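Melanin biosynthesis protein TyrA, putative (Shewanella oneidensis, PDB 2IIZ) binds heme b and probably acts as a peroxidase of the dye-decolorizing (DyP) family. Local coordinates at residues A[229-234]-A[272-277]; A[86-91]-A[96-101]. One frame throughout, in Å; residues are numbered along the deposited sequence.

Contact 1 (A[229-234]-A[272-277]). With HEM (protoporphyrin IX containing Fe), chain C.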
loop_
_atom_site.group_PDB
_atom_site.type_symbol
_atom_site.label_atom_id
_atom_site.label_comp_id
_atom_site.label_asym_id
_atom_site.label_seq_id
_atom_site.Cartn_x
_atom_site.Cartn_y
_atom_site.Cartn_z
ATOM N N VAL A 229 -29.469 -8.364 -3.512
ATOM C CA VAL A 229 -29.223 -7.519 -2.335
ATOM C C VAL A 229 -30.107 -6.260 -2.255
ATOM O O VAL A 229 -29.893 -5.411 -1.385
ATOM C CB VAL A 229 -27.742 -7.047 -2.277
ATOM C CG1 VAL A 229 -26.789 -8.229 -2.240
ATOM C CG2 VAL A 229 -27.440 -6.155 -3.456
ATOM N N ASN A 230 -31.076 -6.124 -3.154
ATOM C CA ASN A 230 -32.135 -5.130 -2.997
ATOM C C ASN A 230 -33.370 -5.838 -2.468
ATOM O O ASN A 230 -34.072 -6.508 -3.218
ATOM C CB ASN A 230 -32.470 -4.414 -4.313
ATOM C CG ASN A 230 -33.495 -3.295 -4.121
ATOM O OD1 ASN A 230 -34.686 -3.556 -3.872
ATOM N ND2 ASN A 230 -33.039 -2.042 -4.229
ATOM N N LEU A 231 -33.607 -5.666 -1.170
ATOM C CA LEU A 231 -34.681 -6.328 -0.441
ATOM C C LEU A 231 -35.674 -5.317 0.125
ATOM O O LEU A 231 -35.375 -4.127 0.282
ATOM C CB LEU A 231 -34.088 -7.144 0.714
ATOM C CG LEU A 231 -32.943 -8.092 0.323
ATOM C CD1 LEU A 231 -32.128 -8.552 1.533
ATOM C CD2 LEU A 231 -33.518 -9.288 -0.458
ATOM N N LYS A 232 -36.862 -5.817 0.428
ATOM C CA LYS A 232 -37.893 -5.038 1.082
ATOM C C LYS A 232 -38.360 -5.815 2.307
ATOM O O LYS A 232 -38.345 -7.050 2.313
ATOM C CB LYS A 232 -39.051 -4.748 0.114
ATOM C CG LYS A 232 -38.701 -3.659 -0.913
ATOM C CD LYS A 232 -39.780 -3.464 -1.980
ATOM C CE LYS A 232 -39.388 -2.340 -2.939
ATOM N N ASP A 233 -38.765 -5.080 3.339
ATOM C CA ASP A 233 -39.147 -5.687 4.610
ATOM C C ASP A 233 -40.566 -6.271 4.536
ATOM O O ASP A 233 -41.206 -6.246 3.478
ATOM C CB ASP A 233 -38.993 -4.673 5.765
ATOM C CG ASP A 233 -40.076 -3.592 5.782
ATOM O OD1 ASP A 233 -41.055 -3.646 5.002
ATOM O OD2 ASP A 233 -39.934 -2.673 6.607
ATOM N N GLU A 234 -41.050 -6.789 5.660
ATOM C CA GLU A 234 -42.381 -7.407 5.714
ATOM C C GLU A 234 -43.533 -6.422 5.428
ATOM O O GLU A 234 -44.684 -6.840 5.291
ATOM C CB GLU A 234 -42.587 -8.080 7.075
ATOM N N LEU A 272 -26.801 -10.974 2.977
ATOM C CA LEU A 272 -25.817 -12.023 2.804
ATOM C C LEU A 272 -26.489 -13.385 2.605
ATOM O O LEU A 272 -26.083 -14.181 1.755
ATOM C CB LEU A 272 -24.909 -12.059 4.006
ATOM C CG LEU A 272 -23.725 -13.008 3.911
ATOM C CD1 LEU A 272 -22.717 -12.490 2.898
ATOM C CD2 LEU A 272 -23.073 -13.222 5.309
ATOM N N HIS A 273 -27.521 -13.653 3.389
ATOM C CA HIS A 273 -28.296 -14.873 3.209
ATOM C C HIS A 273 -28.826 -14.928 1.772
ATOM O O HIS A 273 -28.585 -15.899 1.050
ATOM C CB HIS A 273 -29.424 -14.915 4.232
ATOM C CG HIS A 273 -30.272 -16.136 4.152
ATOM N ND1 HIS A 273 -31.016 -16.451 3.035
ATOM C CD2 HIS A 273 -30.506 -17.117 5.055
ATOM C CE1 HIS A 273 -31.668 -17.579 3.252
ATOM N NE2 HIS A 273 -31.376 -18.004 4.471
ATOM N N SER A 274 -29.533 -13.881 1.357
ATOM C CA SER A 274 -30.011 -13.772 -0.024
ATOM C C SER A 274 -28.913 -13.973 -1.082
ATOM O O SER A 274 -29.203 -14.490 -2.163
ATOM C CB SER A 274 -30.703 -12.431 -0.256
ATOM O OG SER A 274 -30.812 -12.176 -1.638
HETATM N N MSE A 275 -27.672 -13.572 -0.781
HETATM C CA MSE A 275 -26.557 -13.806 -1.704
HETATM C C MSE A 275 -26.092 -15.262 -1.723
HETATM O O MSE A 275 -25.929 -15.846 -2.786
HETATM C CB MSE A 275 -25.345 -12.939 -1.347
HETATM C CG MSE A 275 -25.572 -11.443 -1.412
HETATM SE SE MSE A 275 -23.980 -10.456 -1.042
HETATM C CE MSE A 275 -22.670 -11.508 -1.798
ATOM N N VAL A 276 -25.866 -15.840 -0.549
ATOM C CA VAL A 276 -25.350 -17.211 -0.447
ATOM C C VAL A 276 -26.402 -18.265 -0.815
ATOM O O VAL A 276 -26.184 -19.130 -1.675
ATOM C CB VAL A 276 -24.840 -17.525 0.990
ATOM C CG1 VAL A 276 -24.586 -19.053 1.180
ATOM C CG2 VAL A 276 -23.577 -16.731 1.278
ATOM N N PHE A 277 -27.544 -18.173 -0.144
ATOM C CA PHE A 277 -28.620 -19.140 -0.279
ATOM C C PHE A 277 -29.632 -18.826 -1.377
ATOM O O PHE A 277 -30.309 -19.718 -1.860
ATOM C CB PHE A 277 -29.310 -19.269 1.065
ATOM C CG PHE A 277 -28.458 -19.932 2.089
ATOM C CD1 PHE A 277 -28.346 -21.317 2.119
ATOM C CD2 PHE A 277 -27.760 -19.190 3.015
ATOM C CE1 PHE A 277 -27.544 -21.947 3.073
ATOM C CE2 PHE A 277 -26.961 -19.808 3.970
ATOM C CZ PHE A 277 -26.850 -21.183 4.002
HETATM C CHA HEM C . -24.594 -2.928 -5.054
HETATM C CHB HEM C . -20.220 -4.774 -5.868
HETATM C CHC HEM C . -20.493 -7.370 -1.860
HETATM C CHD HEM C . -24.590 -5.144 -0.736
HETATM C C1A HEM C . -23.395 -3.229 -5.644
HETATM C C2A HEM C . -22.948 -2.737 -6.929
HETATM C C3A HEM C . -21.727 -3.262 -7.139
HETATM C C4A HEM C . -21.385 -4.078 -6.004
HETATM C CMA HEM C . -20.814 -3.060 -8.359
HETATM C CAA HEM C . -23.750 -1.790 -7.855
HETATM C CBA HEM C . -23.436 -0.307 -7.574
HETATM C CGA HEM C . -24.151 0.177 -6.332
HETATM O O1A HEM C . -23.489 0.382 -5.272
HETATM O O2A HEM C . -25.397 0.371 -6.386
HETATM C C1B HEM C . -19.932 -5.644 -4.863
HETATM C C2B HEM C . -18.726 -6.439 -4.782
HETATM C C3B HEM C . -18.805 -7.165 -3.660
HETATM C C4B HEM C . -20.055 -6.835 -3.020
HETATM C CMB HEM C . -17.605 -6.394 -5.845
HETATM C CAB HEM C . -17.812 -8.179 -3.071
HETATM C CBB HEM C . -17.084 -8.958 -3.859
HETATM C C1C HEM C . -21.640 -7.001 -1.231
HETATM C C2C HEM C . -22.113 -7.589 -0.005
HETATM C C3C HEM C . -23.256 -6.976 0.317
HETATM C C4C HEM C . -23.516 -5.982 -0.707
HETATM C CMC HEM C . -21.368 -8.719 0.722
HETATM C CAC HEM C . -24.174 -7.222 1.529
HETATM C CBC HEM C . -23.960 -8.152 2.470
HETATM C C1D HEM C . -24.960 -4.328 -1.770
HETATM C C2D HEM C . -26.106 -3.458 -1.747
HETATM C C3D HEM C . -26.109 -2.766 -3.097
HETATM C C4D HEM C . -24.963 -3.292 -3.791
HETATM C CMD HEM C . -27.115 -3.285 -0.591
HETATM C CAD HEM C . -27.110 -1.730 -3.635
HETATM C CBD HEM C . -28.137 -2.473 -4.473
HETATM C CGD HEM C . -29.335 -1.615 -4.808
HETATM O O1D HEM C . -29.442 -1.181 -5.997
HETATM O O2D HEM C . -30.165 -1.377 -3.893
HETATM N NA HEM C . -22.422 -4.047 -5.098
HETATM N NB HEM C . -20.728 -5.904 -3.769
HETATM N NC HEM C . -22.507 -6.017 -1.645
HETATM N ND HEM C . -24.310 -4.206 -2.983
HETATM FE FE HEM C . -22.564 -5.198 -3.490
#
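Val-229 and Met-275, a selenomethionine, meet beside the heme and each brings one atom to the same face of the porphyrin. Their shared contact is apolar: Val-229 CG1 comes to 3.5 Å from Met-275 CG, the two side chains crossing at a slant. The other valine methyl, CG2, turns toward the macrocycle and lies 3.5 Å from C2D of the heme. Met-275 runs extended through chi2 and bends at chi3 (36°), which brings its SE above the outer edge of the neighbouring pyrrole, 3.6 Å from C2C, with CE near the methyl CMC. The two residues thus touch the outer edges of pyrroles D and C from one side. Next to Val-229, Asn-230 reaches outward to the propionate, CG anti to the backbone N (chi1 -175°). Its ND2 donates to heme O2D at 3.0 Å with an N-H...O angle of 153°.

In this C-terminal DyP-type peroxidase region, with its ferredoxin-like sheet-and-helix fold, the segment 229-234 follows the helix 225-228, whose His-225 is the axial ligand of the iron. The side chain of Val-229 lies about 4 Å from that of His-225, so the covered face is probably the proximal one. Farther out, Leu-231 on the edge strand 231-232 turns CD2 to within 4.1 Å of Ser-274 OG, a loose contact. That hydroxyl is hydrogen-bonded to Arg-228 O, joining the end of the His-225 helix to helix 266-276. The strand is held in the sheet by backbone bonds between Leu-231 and Ile-239, while the backbone of Met-275 bonds to that of Asp-285.

Contact 2 (A[86-91]-A[96-101]); sequences FPAMQE and APAIEY
The ring of Phe-86 packs against the backbone of the segment 96-101, near the carbonyls of Ala-96 and Pro-97. Ala-96 O lies at the rim of the ring, close to its plane and 3.9 Å from CE2, whereas Pro-97 O approaches CE2 obliquely at 3.4 Å. The ring is put there by a first torsion that sets CG opposite the backbone N (chi1 -177°), while CD of the following Pro-87 lies over one face, toward the rim. At the base of the side chain, Phe-86 CB and Ala-98 CB touch at 4.0 Å, and the methyl of Ala-88 packs against the same Ala-98 methyl.

Pro-87 centres an inverse gamma turn, after which the chain enters the antiparallel beta hairpin of strands 89-91 and 94-96. Met-89, a selenomethionine, and Ala-96 form a hydrogen-bonded pair of it: Met-89 N donates to Ala-96 O at 3.0 Å and Ala-96 N to Met-89 O at 2.7 Å. Their side chains lie on one face of this small sheet, where Met-89 CG approaches Ala-96 CB at 4.2 Å. On that face Met-89 packs against Leu-272 and Glu-269 of helix 266-276 and Ala-96 touches Gln-184 of strand 179-188, which Phe-86 also touches.

Farther along the segment 96-101, Glu-100 folds back through a bend at chi2 (-81°) to bring its carboxylate onto the amide of Phe-86. OE2 accepts from Phe-86 N at 2.6 Å through its syn lone pair, an almost straight bond of 174°. The second oxygen, OE1, is held by Ser-298 N, so both oxygens are gripped by backbone amides, one of them from strand 291-301.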
loop_
_atom_site.group_PDB
_atom_site.type_symbol
_atom_site.label_atom_id
_atom_site.label_comp_id
_atom_site.label_asym_id
_atom_site.label_seq_id
_atom_site.Cartn_x
_atom_site.Cartn_y
_atom_site.Cartn_z
ATOM N N PHE A 86 -20.368 -12.470 13.852
ATOM C CA PHE A 86 -20.588 -12.462 12.426
ATOM C C PHE A 86 -21.458 -13.652 12.119
ATOM O O PHE A 86 -21.256 -14.728 12.692
ATOM C CB PHE A 86 -19.275 -12.538 11.647
ATOM C CG PHE A 86 -19.444 -12.459 10.147
ATOM C CD1 PHE A 86 -19.517 -11.226 9.508
ATOM C CD2 PHE A 86 -19.529 -13.622 9.376
ATOM C CE1 PHE A 86 -19.673 -11.151 8.118
ATOM C CE2 PHE A 86 -19.684 -13.562 7.983
ATOM C CZ PHE A 86 -19.754 -12.331 7.351
ATOM N N PRO A 87 -22.438 -13.468 11.219
ATOM C CA PRO A 87 -23.362 -14.559 10.935
ATOM C C PRO A 87 -22.793 -15.541 9.879
ATOM O O PRO A 87 -23.135 -15.474 8.694
ATOM C CB PRO A 87 -24.605 -13.813 10.440
ATOM C CG PRO A 87 -24.019 -12.616 9.701
ATOM C CD PRO A 87 -22.750 -12.260 10.424
ATOM N N ALA A 88 -21.927 -16.446 10.328
ATOM C CA ALA A 88 -21.303 -17.430 9.443
ATOM C C ALA A 88 -22.350 -18.122 8.573
ATOM O O ALA A 88 -23.421 -18.501 9.055
ATOM C CB ALA A 88 -20.533 -18.488 10.268
HETATM N N MSE A 89 -22.043 -18.290 7.294
HETATM C CA MSE A 89 -22.883 -19.131 6.453
HETATM C C MSE A 89 -22.144 -19.649 5.220
HETATM O O MSE A 89 -21.110 -19.113 4.818
HETATM C CB MSE A 89 -24.185 -18.406 6.081
HETATM C CG MSE A 89 -24.026 -16.974 5.610
HETATM SE SE MSE A 89 -25.743 -16.161 5.181
HETATM C CE MSE A 89 -26.072 -15.155 6.815
ATOM N N GLN A 90 -22.702 -20.705 4.637
ATOM C CA GLN A 90 -22.036 -21.469 3.594
ATOM C C GLN A 90 -23.025 -22.341 2.814
ATOM O O GLN A 90 -23.840 -23.049 3.418
ATOM C CB GLN A 90 -20.970 -22.368 4.232
ATOM C CG GLN A 90 -20.450 -23.496 3.345
ATOM C CD GLN A 90 -19.231 -24.178 3.939
ATOM O OE1 GLN A 90 -19.326 -24.844 4.973
ATOM N NE2 GLN A 90 -18.072 -24.014 3.290
ATOM N N GLU A 91 -22.949 -22.287 1.482
ATOM C CA GLU A 91 -23.591 -23.295 0.631
ATOM C C GLU A 91 -22.733 -23.524 -0.609
ATOM O O GLU A 91 -22.327 -22.567 -1.269
ATOM C CB GLU A 91 -25.007 -22.868 0.240
ATOM C CG GLU A 91 -25.800 -23.945 -0.478
ATOM C CD GLU A 91 -27.301 -23.656 -0.514
ATOM O OE1 GLU A 91 -27.736 -22.761 -1.293
ATOM O OE2 GLU A 91 -28.042 -24.336 0.241
ATOM N N ALA A 96 -19.008 -17.898 3.647
ATOM C CA ALA A 96 -18.862 -16.651 4.390
ATOM C C ALA A 96 -18.434 -17.024 5.807
ATOM O O ALA A 96 -19.288 -17.237 6.683
ATOM C CB ALA A 96 -20.178 -15.899 4.414
ATOM N N PRO A 97 -17.109 -17.109 6.037
ATOM C CA PRO A 97 -16.597 -17.532 7.331
ATOM C C PRO A 97 -16.642 -16.384 8.356
ATOM O O PRO A 97 -16.765 -15.209 7.979
ATOM C CB PRO A 97 -15.152 -17.951 7.018
ATOM C CG PRO A 97 -14.748 -17.110 5.890
ATOM C CD PRO A 97 -16.017 -16.806 5.092
ATOM N N ALA A 98 -16.550 -16.744 9.631
ATOM C CA ALA A 98 -16.485 -15.801 10.723
ATOM C C ALA A 98 -15.095 -15.873 11.308
ATOM O O ALA A 98 -14.594 -16.955 11.620
ATOM C CB ALA A 98 -17.520 -16.142 11.788
ATOM N N ILE A 99 -14.484 -14.703 11.444
ATOM C CA ILE A 99 -13.166 -14.525 12.040
ATOM C C ILE A 99 -13.242 -13.164 12.716
ATOM O O ILE A 99 -13.221 -12.129 12.047
ATOM C CB ILE A 99 -12.051 -14.535 10.976
ATOM C CG1 ILE A 99 -11.994 -15.902 10.271
ATOM C CG2 ILE A 99 -10.697 -14.256 11.616
ATOM C CD1 ILE A 99 -10.992 -15.995 9.103
ATOM N N GLU A 100 -13.338 -13.172 14.036
ATOM C CA GLU A 100 -13.612 -11.975 14.795
ATOM C C GLU A 100 -12.312 -11.420 15.337
ATOM O O GLU A 100 -11.371 -12.194 15.596
ATOM C CB GLU A 100 -14.534 -12.292 15.964
ATOM C CG GLU A 100 -15.781 -13.105 15.590
ATOM C CD GLU A 100 -16.905 -12.284 15.012
ATOM O OE1 GLU A 100 -16.733 -11.073 14.742
ATOM O OE2 GLU A 100 -17.983 -12.872 14.831
ATOM N N TYR A 101 -12.280 -10.089 15.499
ATOM C CA TYR A 101 -11.146 -9.351 16.077
ATOM C C TYR A 101 -11.676 -8.445 17.186
ATOM O O TYR A 101 -12.797 -7.947 17.080
ATOM C CB TYR A 101 -10.433 -8.497 15.017
ATOM C CG TYR A 101 -9.988 -9.291 13.809
ATOM C CD1 TYR A 101 -8.801 -10.022 13.834
ATOM C CD2 TYR A 101 -10.759 -9.314 12.640
ATOM C CE1 TYR A 101 -8.389 -10.757 12.728
ATOM C CE2 TYR A 101 -10.360 -10.042 11.527
ATOM C CZ TYR A 101 -9.172 -10.764 11.578
ATOM O OH TYR A 101 -8.763 -11.491 10.485
#

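Overall arrangement
Following the chain from the N terminus, contact 2 comes first: 86-91 and 96-101 close a short excursion of only four residues, a hairpin in the N-terminal DyP-type region. Contact 1 opens much later, in the C-terminal region, and closes a loop of 37 residues carrying the strands 238-249 and 254-262 and the first half or so of helix 266-276. The two are in series, neither crossing nor enclosing one another, yet they meet in space, their centres about 16 Å apart. The hairpin lies against the end of helix 266-276, with Met-89 SE 3.5 Å from His-273 CA. That helix thus carries Met-275 at the heme in contact 1 and also touches the hairpin closed by contact 2.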